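Side-chain contacts in staphylococcal enterotoxin-like toxin (Staphylococcus aureus, PDB 4DXF), which probably binds carbohydrate as a superantigen-like protein, pairing an OB-fold domain with a beta-grasp domain in the superantigen fold: residues F46-V49 and F54-K57; Y56-V61 and V76-V81; G35-L38 and I44-M47; G62-K67 and G95-S100. One frame throughout, in Å; residues are numbered along the deposited sequence.

In the fold
All four contacts belong to the OB-fold domain and lie on the same side of the chain's centre. Along the chain, contact 3 comes first, then contact 1, then contact 2; contact 4 opens within the span of contact 2 and closes after it. Contacts 3 and 1 share strand 46-49, and contacts 1 and 2 share strand 56-59. In both cases the centres are about 7 Å apart. Contact 4 brings in helix 64-67 and strand 92-99, with its centre about 8 Å from that of contact 2. Contacts 3 and 1 join three neighbouring strands of the curved sheet, contact 2 packs residues inside it, and contact 4 sets the short helix against strand 92-99.

Contact 1 of 4, residues F46-V49 and F54-K57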
loop_
_atom_site.group_PDB
_atom_site.type_symbol
_atom_site.label_atom_id
_atom_site.label_comp_id
_atom_site.label_asym_id
_atom_site.label_seq_id
_atom_site.Cartn_x
_atom_site.Cartn_y
_atom_site.Cartn_z
ATOM N N PHE A 46 -0.225 8.624 -16.630
ATOM C CA PHE A 46 -0.321 9.194 -15.283
ATOM C C PHE A 46 -1.721 9.730 -15.078
ATOM O O PHE A 46 -2.370 10.183 -16.013
ATOM C CB PHE A 46 0.674 10.293 -15.029
ATOM C CG PHE A 46 2.132 9.826 -15.130
ATOM C CD1 PHE A 46 2.730 9.155 -14.076
ATOM C CD2 PHE A 46 2.857 10.042 -16.295
ATOM C CE1 PHE A 46 4.066 8.678 -14.150
ATOM C CE2 PHE A 46 4.194 9.568 -16.398
ATOM C CZ PHE A 46 4.785 8.906 -15.317
ATOM N N MET A 47 -2.187 9.597 -13.857
ATOM C CA MET A 47 -3.373 10.337 -13.382
ATOM C C MET A 47 -2.852 11.526 -12.570
ATOM O O MET A 47 -2.120 11.357 -11.570
ATOM C CB MET A 47 -4.289 9.407 -12.524
ATOM C CG MET A 47 -5.532 10.254 -11.976
ATOM S SD MET A 47 -6.657 9.319 -11.046
ATOM C CE MET A 47 -7.468 8.318 -12.212
ATOM N N ASN A 48 -3.235 12.746 -12.960
ATOM C CA ASN A 48 -2.819 13.957 -12.260
ATOM C C ASN A 48 -3.869 14.267 -11.168
ATOM O O ASN A 48 -5.065 14.296 -11.448
ATOM C CB ASN A 48 -2.737 15.139 -13.239
ATOM C CG ASN A 48 -1.583 14.984 -14.221
ATOM O OD1 ASN A 48 -0.414 15.210 -13.861
ATOM N ND2 ASN A 48 -1.891 14.454 -15.379
ATOM N N VAL A 49 -3.413 14.474 -9.956
ATOM C CA VAL A 49 -4.276 14.939 -8.852
ATOM C C VAL A 49 -3.731 16.212 -8.269
ATOM O O VAL A 49 -2.502 16.384 -8.061
ATOM C CB VAL A 49 -4.346 13.910 -7.753
ATOM C CG1 VAL A 49 -5.395 14.350 -6.684
ATOM C CG2 VAL A 49 -4.688 12.634 -8.331
ATOM N N PHE A 54 0.626 21.600 -5.627
ATOM C CA PHE A 54 1.331 20.650 -6.488
ATOM C C PHE A 54 0.456 19.805 -7.413
ATOM O O PHE A 54 -0.702 19.369 -7.112
ATOM C CB PHE A 54 2.188 19.693 -5.616
ATOM C CG PHE A 54 3.224 20.410 -4.781
ATOM C CD1 PHE A 54 4.471 20.763 -5.334
ATOM C CD2 PHE A 54 2.949 20.763 -3.460
ATOM C CE1 PHE A 54 5.448 21.456 -4.557
ATOM C CE2 PHE A 54 3.905 21.420 -2.656
ATOM C CZ PHE A 54 5.172 21.775 -3.207
ATOM N N ILE A 55 1.032 19.457 -8.556
ATOM C CA ILE A 55 0.376 18.469 -9.353
ATOM C C ILE A 55 1.008 17.092 -9.099
ATOM O O ILE A 55 2.200 16.883 -9.461
ATOM C CB ILE A 55 0.496 18.850 -10.867
ATOM C CG1 ILE A 55 0.013 20.295 -11.140
ATOM C CG2 ILE A 55 -0.195 17.898 -11.706
ATOM C CD1 ILE A 55 0.127 20.658 -12.671
ATOM N N TYR A 56 0.269 16.185 -8.480
ATOM C CA TYR A 56 0.778 14.831 -8.241
ATOM C C TYR A 56 0.570 13.938 -9.399
ATOM O O TYR A 56 -0.520 13.791 -9.950
ATOM C CB TYR A 56 0.290 14.173 -6.932
ATOM C CG TYR A 56 0.559 14.958 -5.716
ATOM C CD1 TYR A 56 -0.118 16.143 -5.453
ATOM C CD2 TYR A 56 1.528 14.521 -4.754
ATOM C CE1 TYR A 56 0.167 16.905 -4.297
ATOM C CE2 TYR A 56 1.791 15.273 -3.601
ATOM C CZ TYR A 56 1.101 16.422 -3.360
ATOM O OH TYR A 56 1.365 17.147 -2.249
ATOM N N LYS A 57 1.686 13.325 -9.859
ATOM C CA LYS A 57 1.598 12.430 -10.998
ATOM C C LYS A 57 1.521 11.010 -10.521
ATOM O O LYS A 57 2.523 10.476 -9.980
ATOM C CB LYS A 57 2.869 12.560 -11.858
ATOM C CG LYS A 57 3.125 13.984 -12.373
ATOM C CD LYS A 57 2.796 14.085 -13.814
ATOM C CE LYS A 57 3.052 15.544 -14.164
ATOM N NZ LYS A 57 1.850 16.032 -14.800
#
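Strand pairing joins Phe-46 to Val-49 with Phe-54 to Lys-57 in an antiparallel beta hairpin of the OB-fold domain. Val-49 and Tyr-56 are the hydrogen-bonded pair. Val-49 N donates to Tyr-56 O at 3.0 Å, and Tyr-56 N returns a bond to Val-49 O at 2.8 Å. Next to them, Asn-48 and Lys-57 form a non-hydrogen-bonded pair, and their side chains lie on the same face of the sheet.

Those two side chains run alongside each other and point the same way. The lysine is not extended: bends at chi2 (-105°) and chi4 (-127°) bring its ammonium group back to the amide. Lys-57 NZ donates to Asn-48 OD1 at 2.6 Å, from a position tilted 18° out of the carbonyl plane. The other end of the amide is used as well, since Asn-48 ND2 donates to Ile-36 O on the adjoining strand. Bonds at both ends should fix the rotation of the amide. Ile-55 adds a methyl contact, with CG2 3.5 Å from Asn-48 OD1.

Phe-46 crosses Lys-57 at about a right angle, and its CD1 lies 4.1 Å from Lys-57 CB. Beyond the hairpin, the Phe-46 ring meets Tyr-87 edge-to-face and also touches Trp-41. On the opposite face of the sheet, Tyr-56 sends its hydroxyl to Asp-52 in the connecting loop, where it is hydrogen-bonded to OD2. The edge of the same ring meets the backbone of the pair: Val-49 O lies in the ring plane, 3.5 Å from Tyr-56 CD1.

Contact 2 of 4, residues Y56-V61 and V76-V81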
loop_
_atom_site.group_PDB
_atom_site.type_symbol
_atom_site.label_atom_id
_atom_site.label_comp_id
_atom_site.label_asym_id
_atom_site.label_seq_id
_atom_site.Cartn_x
_atom_site.Cartn_y
_atom_site.Cartn_z
ATOM N N TYR A 56 0.269 16.185 -8.480
ATOM C CA TYR A 56 0.778 14.831 -8.241
ATOM C C TYR A 56 0.570 13.938 -9.399
ATOM O O TYR A 56 -0.520 13.791 -9.950
ATOM C CB TYR A 56 0.290 14.173 -6.932
ATOM C CG TYR A 56 0.559 14.958 -5.716
ATOM C CD1 TYR A 56 -0.118 16.143 -5.453
ATOM C CD2 TYR A 56 1.528 14.521 -4.754
ATOM C CE1 TYR A 56 0.167 16.905 -4.297
ATOM C CE2 TYR A 56 1.791 15.273 -3.601
ATOM C CZ TYR A 56 1.101 16.422 -3.360
ATOM O OH TYR A 56 1.365 17.147 -2.249
ATOM N N LYS A 57 1.686 13.325 -9.859
ATOM C CA LYS A 57 1.598 12.430 -10.998
ATOM C C LYS A 57 1.521 11.010 -10.521
ATOM O O LYS A 57 2.523 10.476 -9.980
ATOM C CB LYS A 57 2.869 12.560 -11.858
ATOM C CG LYS A 57 3.125 13.984 -12.373
ATOM C CD LYS A 57 2.796 14.085 -13.814
ATOM C CE LYS A 57 3.052 15.544 -14.164
ATOM N NZ LYS A 57 1.850 16.032 -14.800
ATOM N N ILE A 58 0.402 10.370 -10.729
ATOM C CA ILE A 58 0.180 9.021 -10.220
ATOM C C ILE A 58 0.318 7.992 -11.347
ATOM O O ILE A 58 -0.557 7.839 -12.254
ATOM C CB ILE A 58 -1.213 8.829 -9.463
ATOM C CG1 ILE A 58 -1.510 9.956 -8.427
ATOM C CG2 ILE A 58 -1.464 7.343 -8.882
ATOM C CD1 ILE A 58 -0.415 10.064 -7.265
ATOM N N ALA A 59 1.436 7.227 -11.317
ATOM C CA ALA A 59 1.555 6.181 -12.327
ATOM C C ALA A 59 0.448 5.160 -12.479
ATOM O O ALA A 59 -0.012 4.504 -11.517
ATOM C CB ALA A 59 2.981 5.464 -12.205
ATOM N N LEU A 60 -0.018 4.978 -13.721
ATOM C CA LEU A 60 -1.051 3.987 -13.998
ATOM C C LEU A 60 -0.411 2.648 -14.394
ATOM O O LEU A 60 0.023 2.452 -15.541
ATOM C CB LEU A 60 -2.003 4.461 -15.079
ATOM C CG LEU A 60 -2.615 5.826 -14.674
ATOM C CD1 LEU A 60 -3.352 6.543 -15.841
ATOM C CD2 LEU A 60 -3.613 5.591 -13.504
ATOM N N VAL A 61 -0.326 1.757 -13.416
ATOM C CA VAL A 61 0.360 0.477 -13.589
ATOM C C VAL A 61 -0.652 -0.596 -13.436
ATOM O O VAL A 61 -1.791 -0.342 -12.983
ATOM C CB VAL A 61 1.523 0.295 -12.569
ATOM C CG1 VAL A 61 2.594 1.333 -12.807
ATOM C CG2 VAL A 61 0.962 0.364 -11.103
ATOM N N VAL A 76 -12.297 9.970 -6.878
ATOM C CA VAL A 76 -10.984 9.291 -6.720
ATOM C C VAL A 76 -10.386 9.594 -5.328
ATOM O O VAL A 76 -10.332 10.757 -4.883
ATOM C CB VAL A 76 -10.107 9.781 -7.899
ATOM C CG1 VAL A 76 -8.618 9.426 -7.712
ATOM C CG2 VAL A 76 -10.731 9.112 -9.129
ATOM N N ASP A 77 -9.831 8.517 -4.711
ATOM C CA ASP A 77 -9.061 8.608 -3.478
ATOM C C ASP A 77 -7.659 8.052 -3.923
ATOM O O ASP A 77 -7.647 7.141 -4.736
ATOM C CB ASP A 77 -9.609 7.646 -2.441
ATOM C CG ASP A 77 -10.844 8.162 -1.717
ATOM O OD1 ASP A 77 -11.382 9.196 -2.203
ATOM O OD2 ASP A 77 -11.224 7.529 -0.710
ATOM N N VAL A 78 -6.596 8.638 -3.422
ATOM C CA VAL A 78 -5.220 8.120 -3.715
ATOM C C VAL A 78 -4.452 8.015 -2.437
ATOM O O VAL A 78 -4.428 8.952 -1.590
ATOM C CB VAL A 78 -4.504 9.038 -4.709
ATOM C CG1 VAL A 78 -3.180 8.353 -5.194
ATOM C CG2 VAL A 78 -5.351 9.303 -5.975
ATOM N N PHE A 79 -3.796 6.826 -2.281
ATOM C CA PHE A 79 -2.850 6.655 -1.209
ATOM C C PHE A 79 -1.484 6.883 -1.930
ATOM O O PHE A 79 -1.181 6.086 -2.868
ATOM C CB PHE A 79 -2.998 5.221 -0.650
ATOM C CG PHE A 79 -1.978 4.947 0.427
ATOM C CD1 PHE A 79 -2.133 5.507 1.682
ATOM C CD2 PHE A 79 -0.854 4.199 0.147
ATOM C CE1 PHE A 79 -1.120 5.341 2.720
ATOM C CE2 PHE A 79 0.177 4.029 1.126
ATOM C CZ PHE A 79 0.041 4.558 2.423
ATOM N N VAL A 80 -0.730 7.857 -1.445
ATOM C CA VAL A 80 0.498 8.390 -2.063
ATOM C C VAL A 80 1.691 8.076 -1.183
ATOM O O VAL A 80 1.719 8.417 -0.019
ATOM C CB VAL A 80 0.419 9.934 -2.332
ATOM C CG1 VAL A 80 1.762 10.554 -2.850
ATOM C CG2 VAL A 80 -0.694 10.222 -3.272
ATOM N N VAL A 81 2.738 7.562 -1.848
ATOM C CA VAL A 81 4.051 7.485 -1.211
ATOM C C VAL A 81 4.998 8.133 -2.254
ATOM O O VAL A 81 5.176 7.520 -3.327
ATOM C CB VAL A 81 4.448 5.973 -0.996
ATOM C CG1 VAL A 81 5.900 5.917 -0.364
ATOM C CG2 VAL A 81 3.503 5.283 -0.038
#
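Ile-58 reaches Val-78 and Val-80 because of two bends in its side chain. Its chi1 of -47° puts CG1 beside the backbone N, and chi2 of -60° then turns CD1 in between the two valines. CD1 of Ile-58 lies 3.9 Å from Val-78 CG1 and 4.0 Å from Val-80 CG2. Each valine offers a different branch. Val-78 uses CG1, the methyl opposite its backbone N, while Val-80 uses CG2, the methyl opposite its carbonyl carbon.

The side chains of Ile-58 and Val-78 slide past each other in opposite directions. This gives a broader contact than a single methyl would: CG1 of Ile-58 is also 4.0 Å from Val-78 CG1. Tyr-56 extends the packing over Val-80. Its CD2 approaches CG1 of Val-80 at 4.4 Å, with the methyl oblique to the ring.

Strands 56-59 and 76-80 are not paired with each other. Their axes pass 9.7 Å apart at 89°, and in the sheet strand 92-99 lies between them. The strong curl of the OB-fold sheet lets their inward residues meet across its interior. Ile-97 also touches Ile-58, and Phe-30 packs on both Val-80 and Tyr-56. Phe-79 points away from this interior, towards helix 138-153.

No hydrogen bond links the two segments. All four touching residues are buried, and they meet through carbon alone, so the contact depends on hydrophobic burial and the fit of the methyl groups.

Contact 3 of 4, residues G35-L38 and I44-M47; sequences GIIL and IRFM
Gly-35 and Met-47 make the close-packed end of this contact. Gly-35 has no side chain, and Met-47 lies straight against its backbone. Gly-35 CA is 3.6 Å from Met-47 CG and 3.8 Å from Met-47 SD. The methionine starts out fully extended, with chi1 and chi2 both at 178°, and bends only at chi3 (-72°). The bend carries its terminal methyl back to Ile-37, where Met-47 CE meets Ile-37 CD1 at 4.1 Å. Ile-37 also packs on the backbone of the other strand, with CG1 3.5 Å from Phe-46 O.

Towards Leu-38 and Arg-45 the packing gives way to polar contacts and water. The side chains of Ile-37 and Arg-45 cross at about a right angle, and Ile-37 CG2 touches Arg-45 NH2 at 3.6 Å, oblique to the guanidinium plane. A water spans the remaining separation. It donates to Leu-38 O at 3.0 Å and accepts from Arg-45 NE at 3.0 Å, lying in the guanidinium plane at its edge. The rest of the guanidinium is held elsewhere: NH1 forms a salt bridge with Asp-65, and NH2 donates to Tyr-68 O. Three directions of bonding probably limit its rotation.

No direct hydrogen bond joins the two segments, although they belong to one beta hairpin; the backbone of Ile-36 pairs with Asn-48 just beyond. Strand 33-37 has strand 71-74 on its other side, and strand 46-49 has strand 56-59. Tyr-68, which follows helix 64-67, packs on both Ile-37 and Met-47.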
loop_
_atom_site.group_PDB
_atom_site.type_symbol
_atom_site.label_atom_id
_atom_site.label_comp_id
_atom_site.label_asym_id
_atom_site.label_seq_id
_atom_site.Cartn_x
_atom_site.Cartn_y
_atom_site.Cartn_z
ATOM N N GLY A 35 -9.221 13.158 -10.707
ATOM C CA GLY A 35 -7.970 12.846 -11.436
ATOM C C GLY A 35 -8.119 13.253 -12.890
ATOM O O GLY A 35 -9.203 13.070 -13.455
ATOM N N ILE A 36 -7.021 13.754 -13.472
ATOM C CA ILE A 36 -7.031 14.215 -14.859
ATOM C C ILE A 36 -5.965 13.424 -15.610
ATOM O O ILE A 36 -4.821 13.461 -15.214
ATOM C CB ILE A 36 -6.685 15.705 -14.842
ATOM C CG1 ILE A 36 -7.847 16.531 -14.199
ATOM C CG2 ILE A 36 -6.412 16.273 -16.249
ATOM C CD1 ILE A 36 -7.385 17.959 -13.786
ATOM N N ILE A 37 -6.349 12.775 -16.708
ATOM C CA ILE A 37 -5.389 12.013 -17.528
ATOM C C ILE A 37 -5.300 12.677 -18.890
ATOM O O ILE A 37 -6.317 12.844 -19.561
ATOM C CB ILE A 37 -5.778 10.586 -17.648
ATOM C CG1 ILE A 37 -5.826 9.917 -16.244
ATOM C CG2 ILE A 37 -4.756 9.835 -18.569
ATOM C CD1 ILE A 37 -6.547 8.650 -16.204
ATOM N N LEU A 38 -4.098 13.101 -19.223
ATOM C CA LEU A 38 -3.819 13.796 -20.477
ATOM C C LEU A 38 -3.302 12.832 -21.519
ATOM O O LEU A 38 -3.362 11.626 -21.357
ATOM C CB LEU A 38 -2.760 14.851 -20.217
ATOM C CG LEU A 38 -2.988 15.849 -19.088
ATOM C CD1 LEU A 38 -1.739 16.661 -18.896
ATOM C CD2 LEU A 38 -4.198 16.740 -19.379
ATOM N N ILE A 44 4.632 5.178 -19.926
ATOM C CA ILE A 44 3.367 4.960 -19.182
ATOM C C ILE A 44 2.594 6.234 -19.027
ATOM O O ILE A 44 3.102 7.325 -19.240
ATOM C CB ILE A 44 3.523 4.298 -17.773
ATOM C CG1 ILE A 44 4.369 5.172 -16.855
ATOM C CG2 ILE A 44 3.982 2.787 -17.918
ATOM C CD1 ILE A 44 4.334 4.683 -15.427
ATOM N N ARG A 45 1.373 6.045 -18.578
ATOM C CA ARG A 45 0.424 7.112 -18.388
ATOM C C ARG A 45 0.280 7.418 -16.891
ATOM O O ARG A 45 0.628 6.573 -16.027
ATOM C CB ARG A 45 -0.900 6.631 -18.961
ATOM C CG ARG A 45 -0.798 6.543 -20.530
ATOM C CD ARG A 45 -1.953 5.818 -21.054
ATOM N NE ARG A 45 -3.250 6.470 -20.812
ATOM C CZ ARG A 45 -4.253 5.944 -20.089
ATOM N NH1 ARG A 45 -4.136 4.761 -19.454
ATOM N NH2 ARG A 45 -5.394 6.623 -19.967
ATOM N N PHE A 46 -0.225 8.624 -16.630
ATOM C CA PHE A 46 -0.321 9.194 -15.283
ATOM C C PHE A 46 -1.721 9.730 -15.078
ATOM O O PHE A 46 -2.370 10.183 -16.013
ATOM C CB PHE A 46 0.674 10.293 -15.029
ATOM C CG PHE A 46 2.132 9.826 -15.130
ATOM C CD1 PHE A 46 2.730 9.155 -14.076
ATOM C CD2 PHE A 46 2.857 10.042 -16.295
ATOM C CE1 PHE A 46 4.066 8.678 -14.150
ATOM C CE2 PHE A 46 4.194 9.568 -16.398
ATOM C CZ PHE A 46 4.785 8.906 -15.317
ATOM N N MET A 47 -2.187 9.597 -13.857
ATOM C CA MET A 47 -3.373 10.337 -13.382
ATOM C C MET A 47 -2.852 11.526 -12.570
ATOM O O MET A 47 -2.120 11.357 -11.570
ATOM C CB MET A 47 -4.289 9.407 -12.524
ATOM C CG MET A 47 -5.532 10.254 -11.976
ATOM S SD MET A 47 -6.657 9.319 -11.046
ATOM C CE MET A 47 -7.468 8.318 -12.212
HETATM O O HOH W 1 -4.574 8.891 -21.867
#

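Contact 4 of 4, residues G62-K67 and G95-S100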
loop_
_atom_site.group_PDB
_atom_site.type_symbol
_atom_site.label_atom_id
_atom_site.label_comp_id
_atom_site.label_asym_id
_atom_site.label_seq_id
_atom_site.Cartn_x
_atom_site.Cartn_y
_atom_site.Cartn_z
ATOM N N GLY A 62 -0.279 -1.823 -13.828
ATOM C CA GLY A 62 -1.139 -2.954 -13.712
ATOM C C GLY A 62 -2.492 -2.725 -14.348
ATOM O O GLY A 62 -2.577 -2.227 -15.513
ATOM N N LYS A 63 -3.538 -3.029 -13.576
ATOM C CA LYS A 63 -4.931 -2.951 -14.058
ATOM C C LYS A 63 -5.431 -1.509 -14.300
ATOM O O LYS A 63 -6.349 -1.307 -15.104
ATOM C CB LYS A 63 -5.890 -3.667 -13.118
ATOM C CG LYS A 63 -5.836 -5.222 -13.192
ATOM C CD LYS A 63 -7.004 -5.858 -12.412
ATOM C CE LYS A 63 -6.783 -7.359 -12.073
ATOM N NZ LYS A 63 -5.561 -7.565 -11.182
ATOM N N ASP A 64 -4.789 -0.522 -13.672
ATOM C CA ASP A 64 -5.172 0.888 -13.816
ATOM C C ASP A 64 -5.060 1.457 -15.212
ATOM O O ASP A 64 -5.722 2.461 -15.496
ATOM C CB ASP A 64 -4.389 1.797 -12.868
ATOM C CG ASP A 64 -4.979 1.809 -11.482
ATOM O OD1 ASP A 64 -6.047 1.178 -11.247
ATOM O OD2 ASP A 64 -4.351 2.447 -10.613
ATOM N N ASP A 65 -4.177 0.902 -16.047
ATOM C CA ASP A 65 -3.946 1.519 -17.339
ATOM C C ASP A 65 -5.180 1.384 -18.209
ATOM O O ASP A 65 -5.621 2.385 -18.759
ATOM C CB ASP A 65 -2.684 1.029 -18.056
ATOM C CG ASP A 65 -2.453 1.782 -19.369
ATOM O OD1 ASP A 65 -1.998 2.955 -19.346
ATOM O OD2 ASP A 65 -2.746 1.183 -20.413
ATOM N N LYS A 66 -5.809 0.206 -18.227
ATOM C CA LYS A 66 -7.058 0.007 -19.014
ATOM C C LYS A 66 -8.250 0.572 -18.288
ATOM O O LYS A 66 -9.261 0.890 -18.913
ATOM C CB LYS A 66 -7.363 -1.480 -19.258
ATOM C CG LYS A 66 -6.594 -2.145 -20.393
ATOM C CD LYS A 66 -6.729 -3.688 -20.264
ATOM C CE LYS A 66 -5.979 -4.478 -21.354
ATOM N NZ LYS A 66 -4.574 -4.012 -21.453
ATOM N N LYS A 67 -8.147 0.681 -16.964
ATOM C CA LYS A 67 -9.273 1.071 -16.137
ATOM C C LYS A 67 -9.615 2.540 -16.352
ATOM O O LYS A 67 -10.794 2.907 -16.355
ATOM C CB LYS A 67 -8.913 0.850 -14.654
ATOM C CG LYS A 67 -10.084 1.048 -13.676
ATOM C CD LYS A 67 -9.688 0.574 -12.258
ATOM C CE LYS A 67 -10.780 0.835 -11.237
ATOM N NZ LYS A 67 -10.486 0.134 -9.898
ATOM N N GLY A 95 0.334 3.731 -8.375
ATOM C CA GLY A 95 -0.854 2.955 -7.995
ATOM C C GLY A 95 -1.611 3.662 -6.852
ATOM O O GLY A 95 -1.456 4.872 -6.720
ATOM N N GLY A 96 -2.357 2.871 -6.051
ATOM C CA GLY A 96 -2.993 3.381 -4.830
ATOM C C GLY A 96 -4.281 4.132 -5.125
ATOM O O GLY A 96 -4.769 4.866 -4.258
ATOM N N ILE A 97 -4.819 3.954 -6.337
ATOM C CA ILE A 97 -6.094 4.735 -6.700
ATOM C C ILE A 97 -7.255 3.915 -6.422
ATOM O O ILE A 97 -7.315 2.726 -6.874
ATOM C CB ILE A 97 -6.107 5.096 -8.221
ATOM C CG1 ILE A 97 -4.860 5.858 -8.550
ATOM C CG2 ILE A 97 -7.371 5.960 -8.515
ATOM C CD1 ILE A 97 -4.551 5.980 -10.066
ATOM N N THR A 98 -8.275 4.502 -5.708
ATOM C CA THR A 98 -9.436 3.745 -5.352
ATOM C C THR A 98 -10.706 4.687 -5.553
ATOM O O THR A 98 -10.521 5.841 -5.726
ATOM C CB THR A 98 -9.488 3.336 -3.847
ATOM O OG1 THR A 98 -9.286 4.428 -3.006
ATOM C CG2 THR A 98 -8.308 2.276 -3.558
ATOM N N LYS A 99 -11.859 4.088 -5.526
ATOM C CA LYS A 99 -13.142 4.803 -5.533
ATOM C C LYS A 99 -13.412 5.364 -4.139
ATOM O O LYS A 99 -13.300 4.691 -3.152
ATOM C CB LYS A 99 -14.292 3.871 -5.904
ATOM C CG LYS A 99 -15.606 4.667 -6.142
ATOM C CD LYS A 99 -16.578 3.883 -7.066
ATOM C CE LYS A 99 -17.573 2.989 -6.277
ATOM N NZ LYS A 99 -18.814 3.727 -5.818
ATOM N N SER A 100 -13.816 6.625 -4.085
ATOM C CA SER A 100 -14.154 7.272 -2.809
ATOM C C SER A 100 -15.351 6.564 -2.135
ATOM O O SER A 100 -16.184 5.965 -2.784
ATOM C CB SER A 100 -14.530 8.761 -3.092
ATOM O OG SER A 100 -13.522 9.472 -3.793
HETATM O O HOH W 2 -7.991 1.923 -9.346
HETATM O O HOH W 3 -4.576 1.891 -8.081
#
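Asp-64 and Ile-97 make the main direct contact between helix 64-67 and strand 92-99. One carboxylate oxygen does the touching: Asp-64 OD2 lies 3.6 Å from Ile-97 CD1. Gly-95 is a looser neighbour, with its CA 4.4 Å from Asp-64 OD2.

Two waters complete the polar side of the contact. The first donates to Asp-64 OD1 at 2.8 Å and to Ile-97 O at 2.7 Å. It accepts from Lys-67 NZ at 3.1 Å, so the lysine, one turn along the helix, shares a water with the aspartate. The second lies 2.6 Å from Asp-64 OD2 and accepts from Ile-97 N at 2.7 Å. Both backbone polar atoms of Ile-97 are thus linked to one buried carboxylate. The lysine and the waters probably help stabilise its negative charge there.

The next shell sets the positions of these groups. The turn is closed by Lys-67 N bonding to Lys-63 O, and Asp-64 also packs on Ala-188. Gly-95 and Gly-96 have positive phi angles (73° and 80°), where the course of strand 92-99 is broken. At this break Gly-95 bonds to Ala-59 of strand 56-59, and Gly-96 bonds to Phe-79 of strand 76-80, the neighbours of strand 92-99 in the sheet. Further out, Lys-63 forms a salt bridge with Asp-189, and Lys-67 touches Val-190, both in the beta-grasp part of the chain.

In the canonical OB fold a helix falls between the third and fourth barrel strands. Helix 64-67, following strand 56-59 and preceding strand 71-74, is consistent with that element, here a short turn that meets the barrel both directly, through Asp-64, and through two waters.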